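Local coordinates for protein haloacid dehalogenase-like hydrolase (Salmonella enterica subsp. enterica serovar Typhi, PDB 4EZE) that probably removes the phosphate from O-phosphoserine by magnesium-dependent hydrolysis, the last step of serine biosynthesis, as a member of the haloacid dehalogenase superfamily, at residues R85-L90 with W94-F99; A129-M134 with N172-R177; R211-A214 with Y220-S223; N264-G269 with F311-E316; N273-L278 with K290-E295. All blocks are in the same frame, centred on the assembly; numbering follows the deposited sequence. Where two conformers were deposited one is given.

The chain passes through the contacts in the order 1, 2, 3, then 4, whose two ends bracket contact 5. Contact 1 belongs to the N-terminal part, where helix 81-93 packs on the edge strand 97-100 of a four-stranded antiparallel sheet. Contacts 3 and 4 reach the six-stranded parallel sheet of the phosphatase core, their centres about 20 Å apart, and contact 5 lies beside it, about 17 Å from contact 4, centre to centre. Contact 2 joins helices about 37 Å from contact 1, centre to centre, on the opposite side of the chain's centre, and meets contact 3 through the Asp176-Arg211 salt bridge. Phe99 packs on Leu312, so contacts 1 and 4 tie the N-terminal sheet to the catalytic core.

Contact 1: R85-L90 with W94-F99; sequences RYLREL and WQFDFF
Leu90, Leu87 and Arg88 are the bumps that helix 81-93 presses onto the aromatic side chains of 94-99, where the helix ends and the chain turns back into edge strand 97-100 of the N-terminal antiparallel sheet. The last helical turn is closed by Trp94 N donating to Leu90 O at 2.9 Å, a nearly straight bond (168°), and Gln95 then leaves helical geometry with positive phi. Leu90 CD1 sits over one face of the indole, 3.7 Å from the centroid of the five-membered ring, a CH-pi contact displaced toward the rim; helix 34-45 adds Lys40, in a cation-pi contact with the same indole. Farther along, the tip of the Phe96 ring touches both leucines loosely, with its CE2 3.5 Å from Leu90 O. Leu87 CD2 sits over one face of Phe98 in a CH-pi contact, 14° from the ring normal. Arg88 NE is hydrogen-bonded to Tyr84 OH, one turn back on the same helix. Bends at chi2 and chi3 bring one face of the Arg88 guanidinium against Phe98 CE2, 3.3 Å above its plane, the two planes 19° apart. Waters at the guanidinium edge carry the polar side of the contact to the strand: one accepts from Arg88 NH1 and from Phe98 N, while another accepts from Arg88 NH2 at 2.9 Å and donates to Phe98 O at 2.6 Å.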
# COMPACT_ATOMS: atom_id res chain seq x y z
N ARG A 85 -7.06 -11.85 -15.62
CA ARG A 85 -6.93 -13.07 -14.85
C ARG A 85 -5.72 -13.89 -15.33
O ARG A 85 -4.87 -14.30 -14.53
CB ARG A 85 -8.22 -13.90 -14.91
CG ARG A 85 -8.36 -14.94 -13.80
CD ARG A 85 -9.03 -16.23 -14.28
NE ARG A 85 -8.46 -16.72 -15.54
CZ ARG A 85 -7.38 -17.49 -15.65
NH1 ARG A 85 -6.72 -17.89 -14.57
NH2 ARG A 85 -6.95 -17.87 -16.85
N TYR A 86 -5.63 -14.09 -16.64
CA TYR A 86 -4.55 -14.91 -17.19
C TYR A 86 -3.17 -14.24 -17.02
O TYR A 86 -2.18 -14.89 -16.68
CB TYR A 86 -4.83 -15.29 -18.65
CG TYR A 86 -3.77 -16.17 -19.31
CD1 TYR A 86 -3.64 -17.51 -18.95
CD2 TYR A 86 -2.92 -15.68 -20.31
CE1 TYR A 86 -2.68 -18.32 -19.54
CE2 TYR A 86 -1.96 -16.50 -20.91
CZ TYR A 86 -1.85 -17.82 -20.52
OH TYR A 86 -0.92 -18.66 -21.08
N LEU A 87 -3.09 -12.93 -17.25
CA LEU A 87 -1.82 -12.24 -17.08
C LEU A 87 -1.33 -12.39 -15.61
O LEU A 87 -0.19 -12.81 -15.34
CB LEU A 87 -1.97 -10.78 -17.49
CG LEU A 87 -0.66 -10.01 -17.73
CD1 LEU A 87 0.29 -10.77 -18.62
CD2 LEU A 87 -0.94 -8.64 -18.31
N ARG A 88 -2.23 -12.11 -14.69
CA ARG A 88 -1.98 -12.21 -13.26
C ARG A 88 -1.52 -13.60 -12.86
O ARG A 88 -0.51 -13.74 -12.19
CB ARG A 88 -3.24 -11.84 -12.48
CG ARG A 88 -3.05 -11.94 -10.95
CD ARG A 88 -1.88 -11.05 -10.48
NE ARG A 88 -2.19 -9.62 -10.63
CZ ARG A 88 -1.29 -8.63 -10.72
NH1 ARG A 88 0.03 -8.87 -10.72
NH2 ARG A 88 -1.73 -7.37 -10.84
N GLU A 89 -2.25 -14.63 -13.27
CA GLU A 89 -1.85 -15.99 -12.91
C GLU A 89 -0.44 -16.28 -13.43
O GLU A 89 0.39 -16.94 -12.77
CB GLU A 89 -2.84 -17.00 -13.49
CG GLU A 89 -2.25 -18.39 -13.72
CD GLU A 89 -3.19 -19.30 -14.50
OE1 GLU A 89 -4.41 -19.30 -14.22
OE2 GLU A 89 -2.73 -20.03 -15.40
N LEU A 90 -0.18 -15.80 -14.63
CA LEU A 90 1.10 -15.98 -15.29
C LEU A 90 2.20 -15.24 -14.56
O LEU A 90 3.36 -15.66 -14.55
CB LEU A 90 0.98 -15.44 -16.70
CG LEU A 90 2.06 -15.79 -17.71
CD1 LEU A 90 2.24 -17.30 -17.76
CD2 LEU A 90 1.61 -15.27 -19.06
N TRP A 94 5.51 -17.13 -13.26
CA TRP A 94 6.86 -16.74 -13.65
C TRP A 94 7.44 -15.68 -12.72
O TRP A 94 8.57 -15.24 -12.94
CB TRP A 94 6.91 -16.18 -15.08
CG TRP A 94 6.28 -17.02 -16.11
CD1 TRP A 94 5.76 -18.27 -15.94
CD2 TRP A 94 6.13 -16.70 -17.50
NE1 TRP A 94 5.28 -18.74 -17.14
CE2 TRP A 94 5.50 -17.79 -18.11
CE3 TRP A 94 6.48 -15.59 -18.28
CZ2 TRP A 94 5.20 -17.81 -19.47
CZ3 TRP A 94 6.18 -15.61 -19.63
CH2 TRP A 94 5.55 -16.71 -20.21
N GLN A 95 6.66 -15.24 -11.74
CA GLN A 95 7.10 -14.21 -10.80
C GLN A 95 7.57 -12.94 -11.46
O GLN A 95 8.75 -12.63 -11.43
CB GLN A 95 8.18 -14.77 -9.86
CG GLN A 95 7.56 -15.83 -8.93
CD GLN A 95 8.46 -16.37 -7.84
OE1 GLN A 95 9.69 -16.17 -7.84
NE2 GLN A 95 7.85 -17.08 -6.90
N PHE A 96 6.65 -12.19 -12.07
CA PHE A 96 7.02 -10.85 -12.47
C PHE A 96 5.90 -9.96 -12.02
O PHE A 96 4.80 -10.42 -11.70
CB PHE A 96 7.24 -10.74 -14.00
CG PHE A 96 6.06 -11.14 -14.80
CD1 PHE A 96 5.03 -10.24 -15.06
CD2 PHE A 96 5.93 -12.45 -15.26
CE1 PHE A 96 3.90 -10.62 -15.78
CE2 PHE A 96 4.82 -12.83 -15.99
CZ PHE A 96 3.80 -11.92 -16.25
N ASP A 97 6.19 -8.66 -11.96
CA ASP A 97 5.16 -7.69 -11.67
C ASP A 97 4.79 -7.02 -12.97
O ASP A 97 5.58 -7.01 -13.93
CB ASP A 97 5.68 -6.64 -10.68
CG ASP A 97 5.60 -7.12 -9.24
OD1 ASP A 97 4.49 -7.54 -8.85
OD2 ASP A 97 6.64 -7.08 -8.53
N PHE A 98 3.61 -6.43 -13.01
CA PHE A 98 3.30 -5.63 -14.18
C PHE A 98 2.33 -4.55 -13.77
O PHE A 98 1.76 -4.61 -12.67
CB PHE A 98 2.67 -6.50 -15.28
CG PHE A 98 1.32 -7.08 -14.89
CD1 PHE A 98 0.16 -6.37 -15.11
CD2 PHE A 98 1.23 -8.34 -14.32
CE1 PHE A 98 -1.07 -6.91 -14.79
CE2 PHE A 98 0.00 -8.88 -13.99
CZ PHE A 98 -1.14 -8.17 -14.22
N PHE A 99 2.15 -3.58 -14.65
CA PHE A 99 1.11 -2.58 -14.47
C PHE A 99 0.42 -2.31 -15.78
O PHE A 99 1.06 -2.15 -16.83
CB PHE A 99 1.69 -1.29 -13.94
CG PHE A 99 2.01 -1.35 -12.49
CD1 PHE A 99 0.99 -1.35 -11.56
CD2 PHE A 99 3.32 -1.45 -12.06
CE1 PHE A 99 1.27 -1.41 -10.21
CE2 PHE A 99 3.61 -1.52 -10.71
CZ PHE A 99 2.59 -1.49 -9.79
O HOH W 1 2.59 -10.33 -9.70
O HOH W 2 2.31 -6.92 -10.34
O HOH W 3 -0.47 -4.84 -11.26

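Contact 2: A129-M134 with N172-R177; sequences ARELGM and NAVCDR
Glu131 and Arg177 meet obliquely, carboxylate and guanidinium planes 35° apart, in a salt bridge between the C-terminal ends of helices 124-131 and 168-176. Arg177 NH1 donates to Glu131 OE1 at 2.9 Å, but the N-H...O angle is only 135°. The donor approaches from well above the carboxylate plane, 65° out of it, and the oxygen is itself tilted from the guanidinium plane, so the pair falls short of the flat, two-pronged arginine-carboxylate arrangement. The torsions explain the approach: Arg177 runs extended from CG to NE across the gap, whereas Glu131 leaves its helix with CG opposite the backbone N and then bends at chi2. Beside the charged pair, Glu131 CG rests 4.2 Å from Val174 CG2, the apolar part of the contact. Arg130 brings a second guanidinium obliquely toward the first, with Arg130 NH2 4.2 Å from Arg177 NH2. Glu127, one turn earlier, forms salt bridges with both arginines, so the two guanidinium groups share a carboxylate. Gly133, with positive phi, ends helix 124-131 in a Schellman motif, and Met134 takes the N-cap position of helix 135-146. Helix 168-176 is covered in turn by helix 206-216: Val174 touches Phe208 there, and Asp176 forms a salt bridge with Arg211.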
# COMPACT_ATOMS: atom_id res chain seq x y z
N ALA A 129 3.91 -5.65 21.71
CA ALA A 129 3.62 -6.87 22.43
C ALA A 129 4.84 -7.74 22.63
O ALA A 129 5.07 -8.23 23.74
CB ALA A 129 2.54 -7.66 21.70
N ARG A 130 5.60 -7.97 21.57
CA ARG A 130 6.74 -8.85 21.71
C ARG A 130 7.78 -8.22 22.63
O ARG A 130 8.40 -8.89 23.43
CB ARG A 130 7.35 -9.29 20.38
CG ARG A 130 7.79 -10.75 20.41
CD ARG A 130 8.52 -11.21 19.15
NE ARG A 130 9.61 -10.31 18.83
CZ ARG A 130 9.61 -9.50 17.78
NH1 ARG A 130 8.58 -9.52 16.95
NH2 ARG A 130 10.64 -8.68 17.56
N GLU A 131 7.95 -6.91 22.52
CA GLU A 131 8.85 -6.19 23.41
C GLU A 131 8.45 -6.38 24.88
O GLU A 131 9.29 -6.33 25.77
CB GLU A 131 8.85 -4.71 23.06
CG GLU A 131 9.77 -3.86 23.91
CD GLU A 131 11.19 -3.91 23.41
OE1 GLU A 131 11.46 -4.70 22.48
OE2 GLU A 131 12.03 -3.16 23.94
N LEU A 132 7.16 -6.60 25.13
CA LEU A 132 6.63 -6.64 26.48
C LEU A 132 6.39 -8.05 26.99
O LEU A 132 5.91 -8.25 28.11
CB LEU A 132 5.33 -5.83 26.56
CG LEU A 132 5.58 -4.34 26.29
CD1 LEU A 132 4.37 -3.48 26.60
CD2 LEU A 132 6.79 -3.88 27.06
N GLY A 133 6.71 -9.04 26.17
CA GLY A 133 6.48 -10.43 26.58
C GLY A 133 5.03 -10.89 26.42
O GLY A 133 4.61 -11.87 27.05
N MET A 134 4.27 -10.22 25.57
CA MET A 134 2.84 -10.53 25.49
C MET A 134 2.37 -11.01 24.13
O MET A 134 1.19 -10.92 23.81
CB MET A 134 2.02 -9.31 25.80
CG MET A 134 2.70 -8.30 26.70
SD MET A 134 1.33 -7.40 27.42
CE MET A 134 0.68 -8.67 28.52
N ASN A 172 8.50 4.68 21.70
CA ASN A 172 9.38 5.41 20.80
C ASN A 172 10.49 4.50 20.31
O ASN A 172 10.86 4.53 19.15
CB ASN A 172 9.96 6.64 21.49
CG ASN A 172 8.99 7.80 21.52
OD1 ASN A 172 8.18 7.97 20.63
ND2 ASN A 172 9.09 8.61 22.56
N ALA A 173 11.02 3.69 21.22
CA ALA A 173 12.07 2.75 20.87
C ALA A 173 11.57 1.73 19.87
O ALA A 173 12.27 1.38 18.93
CB ALA A 173 12.59 2.07 22.10
N VAL A 174 10.36 1.24 20.08
CA VAL A 174 9.77 0.28 19.17
C VAL A 174 9.58 0.90 17.80
O VAL A 174 9.84 0.28 16.78
CB VAL A 174 8.44 -0.25 19.69
CG1 VAL A 174 7.79 -1.15 18.67
CG2 VAL A 174 8.65 -0.99 20.99
N CYS A 175 9.12 2.14 17.80
CA CYS A 175 8.91 2.87 16.57
C CYS A 175 10.22 3.07 15.83
O CYS A 175 10.28 2.98 14.62
CB CYS A 175 8.27 4.22 16.86
SG CYS A 175 7.83 5.14 15.40
N ASP A 176 11.27 3.34 16.59
CA ASP A 176 12.59 3.60 16.03
C ASP A 176 13.15 2.41 15.27
O ASP A 176 13.86 2.58 14.29
CB ASP A 176 13.55 4.08 17.11
CG ASP A 176 13.36 5.54 17.45
OD1 ASP A 176 12.42 6.16 16.91
OD2 ASP A 176 14.14 6.07 18.26
N ARG A 177 12.88 1.20 15.74
CA ARG A 177 13.41 0.01 15.08
C ARG A 177 12.53 -0.53 13.93
O ARG A 177 12.85 -1.54 13.32
CB ARG A 177 13.76 -1.08 16.09
CG ARG A 177 12.60 -1.70 16.80
CD ARG A 177 13.06 -2.94 17.52
NE ARG A 177 11.96 -3.85 17.80
CZ ARG A 177 11.37 -3.96 18.98
NH1 ARG A 177 11.79 -3.23 20.00
NH2 ARG A 177 10.37 -4.81 19.14

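Contact 3: R211-A214 with Y220-S223; sequences RLKA and YAFS
Lys213 lays its aliphatic chain along the methyl group of Ala221, joining helix 206-216 to the edge strand 220-224 within a beta-alpha-beta unit. Lys213 CB lies 3.6 Å from Ala221 CB, and Lys213 CD returns to within 3.7 Å of the same methyl, with CG slightly farther off. This double approach follows from the conformation: CG is placed opposite the backbone N (chi1 161°), and every later torsion stays near 180°, giving a straight, extended chain that passes beside the alanine. Both side chains leave their backbones toward the opposing segment, and their CA atoms, 6.1 Å apart, are the nearest across it. Farther out, Lys213 CD comes 4.3 Å from Tyr220 C. The Tyr220 side chain itself points away and packs on helix 244-258, while its backbone pairs with Thr198 and Ile200 in the neighbouring strand 197-202 of the parallel sheet. Ala221 also touches Thr209, one helical turn before Lys213. The ammonium end of Lys213 finds its partner just before the strand, where NZ donates to the carbonyl oxygen of Asp219. The lysine is therefore used in two chemically distinct ways: its methylenes give plain van der Waals packing on alanine, and its charged tip makes a hydrogen bond to the turn leading into the strand.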
# COMPACT_ATOMS: atom_id res chain seq x y z
N ARG A 211 5.01 10.11 14.22
CA ARG A 211 6.45 10.00 14.23
C ARG A 211 6.96 9.64 12.84
O ARG A 211 7.94 10.19 12.37
CB ARG A 211 6.86 8.95 15.26
CG ARG A 211 8.27 9.08 15.77
CD ARG A 211 8.42 8.34 17.09
NE ARG A 211 9.79 7.91 17.33
CZ ARG A 211 10.66 8.57 18.07
NH1 ARG A 211 10.31 9.70 18.66
NH2 ARG A 211 11.89 8.10 18.22
N LEU A 212 6.27 8.72 12.18
CA LEU A 212 6.61 8.35 10.83
C LEU A 212 6.39 9.52 9.89
O LEU A 212 7.19 9.77 9.00
CB LEU A 212 5.78 7.16 10.37
CG LEU A 212 6.15 5.84 11.02
CD1 LEU A 212 5.15 4.78 10.67
CD2 LEU A 212 7.54 5.43 10.58
N LYS A 213 5.30 10.24 10.09
CA LYS A 213 5.04 11.39 9.24
C LYS A 213 6.18 12.38 9.35
O LYS A 213 6.78 12.76 8.34
CB LYS A 213 3.76 12.10 9.63
CG LYS A 213 3.76 13.50 9.08
CD LYS A 213 2.51 14.26 9.46
CE LYS A 213 2.75 15.75 9.28
NZ LYS A 213 1.47 16.47 9.11
N ALA A 214 6.48 12.81 10.57
CA ALA A 214 7.50 13.83 10.76
C ALA A 214 8.83 13.28 10.26
O ALA A 214 9.54 13.95 9.52
CB ALA A 214 7.56 14.29 12.21
N TYR A 220 0.47 14.35 5.16
CA TYR A 220 -0.60 14.03 6.11
C TYR A 220 -0.41 12.69 6.78
O TYR A 220 0.36 11.84 6.32
CB TYR A 220 -1.96 14.06 5.40
CG TYR A 220 -2.22 15.38 4.73
CD1 TYR A 220 -2.82 16.42 5.43
CD2 TYR A 220 -1.84 15.61 3.41
CE1 TYR A 220 -3.03 17.65 4.83
CE2 TYR A 220 -2.05 16.83 2.80
CZ TYR A 220 -2.65 17.85 3.52
OH TYR A 220 -2.88 19.07 2.95
N ALA A 221 -1.15 12.49 7.86
CA ALA A 221 -1.02 11.30 8.67
C ALA A 221 -2.24 11.25 9.59
O ALA A 221 -2.56 12.22 10.24
CB ALA A 221 0.27 11.33 9.47
N PHE A 222 -2.95 10.13 9.60
CA PHE A 222 -4.19 10.00 10.33
C PHE A 222 -4.21 8.59 10.87
O PHE A 222 -3.90 7.68 10.14
CB PHE A 222 -5.39 10.13 9.38
CG PHE A 222 -5.46 11.43 8.66
CD1 PHE A 222 -6.01 12.55 9.27
CD2 PHE A 222 -4.97 11.55 7.36
CE1 PHE A 222 -6.08 13.77 8.60
CE2 PHE A 222 -5.02 12.77 6.69
CZ PHE A 222 -5.58 13.87 7.32
N SER A 223 -4.61 8.39 12.13
CA SER A 223 -4.85 7.03 12.60
C SER A 223 -5.75 7.09 13.82
O SER A 223 -6.39 8.13 14.09
CB SER A 223 -3.54 6.32 12.92
OG SER A 223 -2.86 6.98 13.98

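Contact 4: N264-G269 with F311-E316; sequences NIIACG and FLIEDE
Ile266 pushes its CD1 methyl against CG2 of Ile313, 3.5 Å away, where a central strand of the Rossmann-like parallel sheet meets the C-terminal tail. Strand 265-269 lies between strands 110-113 and 283-287, and Ile266 makes backbone hydrogen bonds with Ile110 and Ala112 of the former. Its side chain leaves the sheet toward the tail, which has no regular helix or strand here. With CG1 opposite the carbonyl carbon (chi1 -64°) and chi2 nearly extended at 162°, Ile266 projects as a long arm ending in CD1. Ile313 crosses that arm at about a right angle and offers a branch: its own CG1 sits between the backbone N and the carbonyl carbon (chi1 67°), which leaves CG2 as the methyl that does the touching. All three touching residues are buried, yet the two segments bury just 94 Å² between them, so the contact is a small point of apolar packing. Leu312 points its side chain toward the strand but meets Ile266 mainly through its backbone. The Leu312 side chain instead rests on Ile285 of strand 283-287 and on Phe99 of strand 97-100, thereby touching both sheets. Phe196 adds to the packing around Ile313. Ile266 CD1 also lies 4.2 Å from Leu312 O.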
# COMPACT_ATOMS: atom_id res chain seq x y z
N ASN A 264 -7.45 10.77 -9.32
CA ASN A 264 -6.08 11.21 -9.07
C ASN A 264 -5.62 10.77 -7.69
O ASN A 264 -4.57 11.21 -7.18
CB ASN A 264 -5.97 12.72 -9.21
CG ASN A 264 -6.12 13.17 -10.64
OD1 ASN A 264 -5.44 12.67 -11.52
ND2 ASN A 264 -7.02 14.10 -10.87
N ILE A 265 -6.44 9.92 -7.08
CA ILE A 265 -6.12 9.34 -5.78
C ILE A 265 -5.50 7.95 -5.93
O ILE A 265 -6.13 7.02 -6.43
CB ILE A 265 -7.38 9.21 -4.93
CG1 ILE A 265 -8.00 10.58 -4.69
CG2 ILE A 265 -7.08 8.54 -3.59
CD1 ILE A 265 -9.28 10.51 -3.90
N ILE A 266 -4.25 7.83 -5.50
CA ILE A 266 -3.61 6.53 -5.36
C ILE A 266 -3.56 6.14 -3.85
O ILE A 266 -3.13 6.93 -3.00
CB ILE A 266 -2.19 6.60 -5.93
CG1 ILE A 266 -2.21 6.87 -7.43
CG2 ILE A 266 -1.41 5.33 -5.62
CD1 ILE A 266 -0.87 7.37 -7.93
N ALA A 267 -4.01 4.92 -3.53
CA ALA A 267 -3.95 4.35 -2.17
C ALA A 267 -3.29 2.97 -2.23
O ALA A 267 -3.53 2.22 -3.17
CB ALA A 267 -5.35 4.21 -1.59
N CYS A 268 -2.45 2.66 -1.25
CA CYS A 268 -1.70 1.39 -1.22
C CYS A 268 -1.97 0.69 0.11
O CYS A 268 -1.98 1.34 1.15
CB CYS A 268 -0.20 1.66 -1.25
SG CYS A 268 0.38 2.70 -2.59
N GLY A 269 -2.17 -0.62 0.10
CA GLY A 269 -2.43 -1.36 1.33
C GLY A 269 -2.21 -2.84 1.11
O GLY A 269 -2.09 -3.29 -0.03
N PHE A 311 5.57 3.82 -12.36
CA PHE A 311 4.74 3.49 -13.54
C PHE A 311 3.32 4.02 -13.49
O PHE A 311 2.61 4.02 -14.49
CB PHE A 311 4.76 1.98 -13.82
CG PHE A 311 6.12 1.49 -14.17
CD1 PHE A 311 6.94 0.94 -13.19
CD2 PHE A 311 6.63 1.68 -15.45
CE1 PHE A 311 8.22 0.53 -13.49
CE2 PHE A 311 7.91 1.27 -15.77
CZ PHE A 311 8.71 0.69 -14.79
N LEU A 312 2.91 4.48 -12.33
CA LEU A 312 1.56 4.94 -12.21
C LEU A 312 1.52 6.46 -12.08
O LEU A 312 0.45 7.03 -11.93
CB LEU A 312 0.89 4.30 -11.00
CG LEU A 312 0.91 2.77 -10.92
CD1 LEU A 312 0.57 2.39 -9.49
CD2 LEU A 312 -0.07 2.11 -11.86
N ILE A 313 2.67 7.13 -12.13
CA ILE A 313 2.65 8.58 -11.99
C ILE A 313 3.50 9.33 -13.01
O ILE A 313 3.33 10.54 -13.18
CB ILE A 313 3.02 9.04 -10.57
CG1 ILE A 313 4.48 8.72 -10.27
CG2 ILE A 313 2.10 8.36 -9.55
CD1 ILE A 313 4.92 9.30 -8.94
N GLU A 314 4.40 8.62 -13.67
CA GLU A 314 5.25 9.19 -14.73
C GLU A 314 4.72 8.78 -16.10
O GLU A 314 4.58 7.60 -16.39
CB GLU A 314 6.71 8.72 -14.57
CG GLU A 314 7.64 9.20 -15.68
CD GLU A 314 7.42 10.68 -16.02
OE1 GLU A 314 7.67 11.55 -15.16
OE2 GLU A 314 6.99 10.99 -17.15
N ASP A 315 4.39 9.76 -16.94
CA ASP A 315 3.74 9.49 -18.22
C ASP A 315 4.79 9.13 -19.27
O ASP A 315 4.51 8.41 -20.23
CB ASP A 315 2.96 10.72 -18.66
CG ASP A 315 2.13 10.48 -19.90
OD1 ASP A 315 1.25 9.58 -19.89
OD2 ASP A 315 2.35 11.20 -20.89
N GLU A 316 6.00 9.61 -19.05
CA GLU A 316 7.09 9.52 -20.02
C GLU A 316 7.91 8.27 -19.82
O GLU A 316 9.10 8.35 -19.50
CB GLU A 316 8.03 10.73 -19.86
CG GLU A 316 7.40 12.04 -20.29
CD GLU A 316 7.23 12.12 -21.79
OE1 GLU A 316 8.20 11.78 -22.51
OE2 GLU A 316 6.14 12.51 -22.25

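Contact 5: N273-L278 with K290-E295; sequences NDLPML and KPVVRE
Torsions near -60° and 180° turn both leucines of helix 275-280 toward Val293: Leu275 has CG opposite its carbonyl carbon (chi1 -77°, chi2 171°), and Leu278 adopts much the same form. Val293 answers from helix 291-296 with CG1 opposite its backbone N, so that this one methyl touches both leucines. Leu275 CD2 and Val293 CG1 are 4.0 Å apart, and Leu278 CD1 lies at an equal 4.0 Å from that same Val293 CG1. The approaches differ, however. Leu275 and Val293 slide past each other in opposite directions, with Leu275 CG 4.2 Å from Val293 CG2, whereas Leu278 crosses Val293 at about a right angle. Val292 extends the apolar patch outward, its CG2 reaching Leu275 CD1 at 4.4 Å. Ile297 lies against both leucines, and Leu278 also packs on Ala267 of strand 265-269. Lys290 holds the N-cap position of helix 291-296. Asp274, just before Leu275, forms a salt bridge with Lys247. The side chain of Leu278 is about 7 Å from that of Asp114, the predicted nucleophile, which binds sodium here together with Asp116 and Asp270. This is helix packing beside the metal site, at the C-terminal end of the parallel strands where haloacid dehalogenase enzymes carry their active sites.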
# COMPACT_ATOMS: atom_id res chain seq x y z
N ASN A 273 -8.72 -4.65 5.96
CA ASN A 273 -9.23 -3.36 6.44
C ASN A 273 -8.84 -2.19 5.53
O ASN A 273 -9.20 -1.05 5.81
CB ASN A 273 -8.85 -3.09 7.91
CG ASN A 273 -7.37 -3.19 8.17
OD1 ASN A 273 -6.54 -2.81 7.32
ND2 ASN A 273 -7.01 -3.69 9.34
N ASP A 274 -8.16 -2.50 4.43
CA ASP A 274 -7.73 -1.53 3.43
C ASP A 274 -8.67 -1.56 2.21
O ASP A 274 -8.70 -0.62 1.41
CB ASP A 274 -6.29 -1.81 2.98
CG ASP A 274 -5.24 -1.45 4.04
OD1 ASP A 274 -5.36 -0.39 4.66
OD2 ASP A 274 -4.28 -2.23 4.22
N LEU A 275 -9.43 -2.64 2.04
CA LEU A 275 -10.26 -2.76 0.82
C LEU A 275 -11.15 -1.54 0.48
O LEU A 275 -11.16 -1.08 -0.67
CB LEU A 275 -11.08 -4.04 0.84
CG LEU A 275 -10.29 -5.31 0.49
CD1 LEU A 275 -11.15 -6.54 0.74
CD2 LEU A 275 -9.83 -5.30 -0.96
N PRO A 276 -11.93 -1.03 1.46
CA PRO A 276 -12.81 0.10 1.14
C PRO A 276 -12.01 1.27 0.61
O PRO A 276 -12.37 1.85 -0.42
CB PRO A 276 -13.42 0.43 2.49
CG PRO A 276 -13.50 -0.89 3.16
CD PRO A 276 -12.23 -1.60 2.78
N MET A 277 -10.92 1.59 1.29
CA MET A 277 -10.02 2.64 0.87
C MET A 277 -9.37 2.36 -0.49
O MET A 277 -9.23 3.26 -1.31
CB MET A 277 -8.94 2.85 1.92
CG MET A 277 -7.96 3.94 1.61
SD MET A 277 -6.84 4.26 2.98
CE MET A 277 -5.64 2.94 2.75
N LEU A 278 -8.96 1.13 -0.75
CA LEU A 278 -8.32 0.85 -2.04
C LEU A 278 -9.34 0.79 -3.18
O LEU A 278 -9.04 1.14 -4.33
CB LEU A 278 -7.55 -0.47 -2.00
CG LEU A 278 -6.45 -0.66 -0.97
CD1 LEU A 278 -5.92 -2.07 -1.12
CD2 LEU A 278 -5.33 0.33 -1.18
N LYS A 290 -2.73 -9.66 1.34
CA LYS A 290 -3.56 -10.82 1.66
C LYS A 290 -4.34 -11.31 0.45
O LYS A 290 -4.78 -10.50 -0.38
CB LYS A 290 -4.53 -10.48 2.78
CG LYS A 290 -3.86 -10.02 4.07
CD LYS A 290 -2.90 -11.09 4.57
CE LYS A 290 -2.67 -10.92 6.06
NZ LYS A 290 -2.53 -9.48 6.41
N PRO A 291 -4.55 -12.63 0.37
CA PRO A 291 -5.30 -13.28 -0.70
C PRO A 291 -6.63 -12.58 -1.04
O PRO A 291 -6.94 -12.37 -2.22
CB PRO A 291 -5.55 -14.68 -0.15
CG PRO A 291 -4.34 -14.94 0.71
CD PRO A 291 -4.01 -13.60 1.34
N VAL A 292 -7.41 -12.19 -0.04
CA VAL A 292 -8.71 -11.58 -0.32
C VAL A 292 -8.55 -10.22 -0.99
O VAL A 292 -9.41 -9.81 -1.78
CB VAL A 292 -9.60 -11.46 0.93
CG1 VAL A 292 -8.95 -10.57 1.98
CG2 VAL A 292 -10.97 -10.91 0.53
N VAL A 293 -7.45 -9.53 -0.69
CA VAL A 293 -7.12 -8.27 -1.34
C VAL A 293 -6.57 -8.50 -2.75
O VAL A 293 -6.98 -7.82 -3.69
CB VAL A 293 -6.12 -7.43 -0.51
CG1 VAL A 293 -5.90 -6.06 -1.15
CG2 VAL A 293 -6.62 -7.26 0.91
N ARG A 294 -5.67 -9.45 -2.92
CA ARG A 294 -5.11 -9.71 -4.24
C ARG A 294 -6.24 -10.05 -5.23
O ARG A 294 -6.10 -9.91 -6.44
CB ARG A 294 -4.06 -10.83 -4.17
CG ARG A 294 -2.76 -10.45 -3.45
CD ARG A 294 -1.93 -11.68 -3.08
NE ARG A 294 -0.54 -11.37 -2.72
CZ ARG A 294 0.51 -11.60 -3.51
NH1 ARG A 294 0.31 -12.15 -4.71
NH2 ARG A 294 1.76 -11.29 -3.12
N GLU A 295 -7.39 -10.48 -4.72
CA GLU A 295 -8.48 -10.88 -5.60
C GLU A 295 -9.39 -9.75 -6.02
O GLU A 295 -9.94 -9.78 -7.12
CB GLU A 295 -9.29 -12.02 -5.01
CG GLU A 295 -8.60 -13.37 -5.09
CD GLU A 295 -9.56 -14.52 -4.87
OE1 GLU A 295 -10.71 -14.43 -5.36
OE2 GLU A 295 -9.17 -15.51 -4.20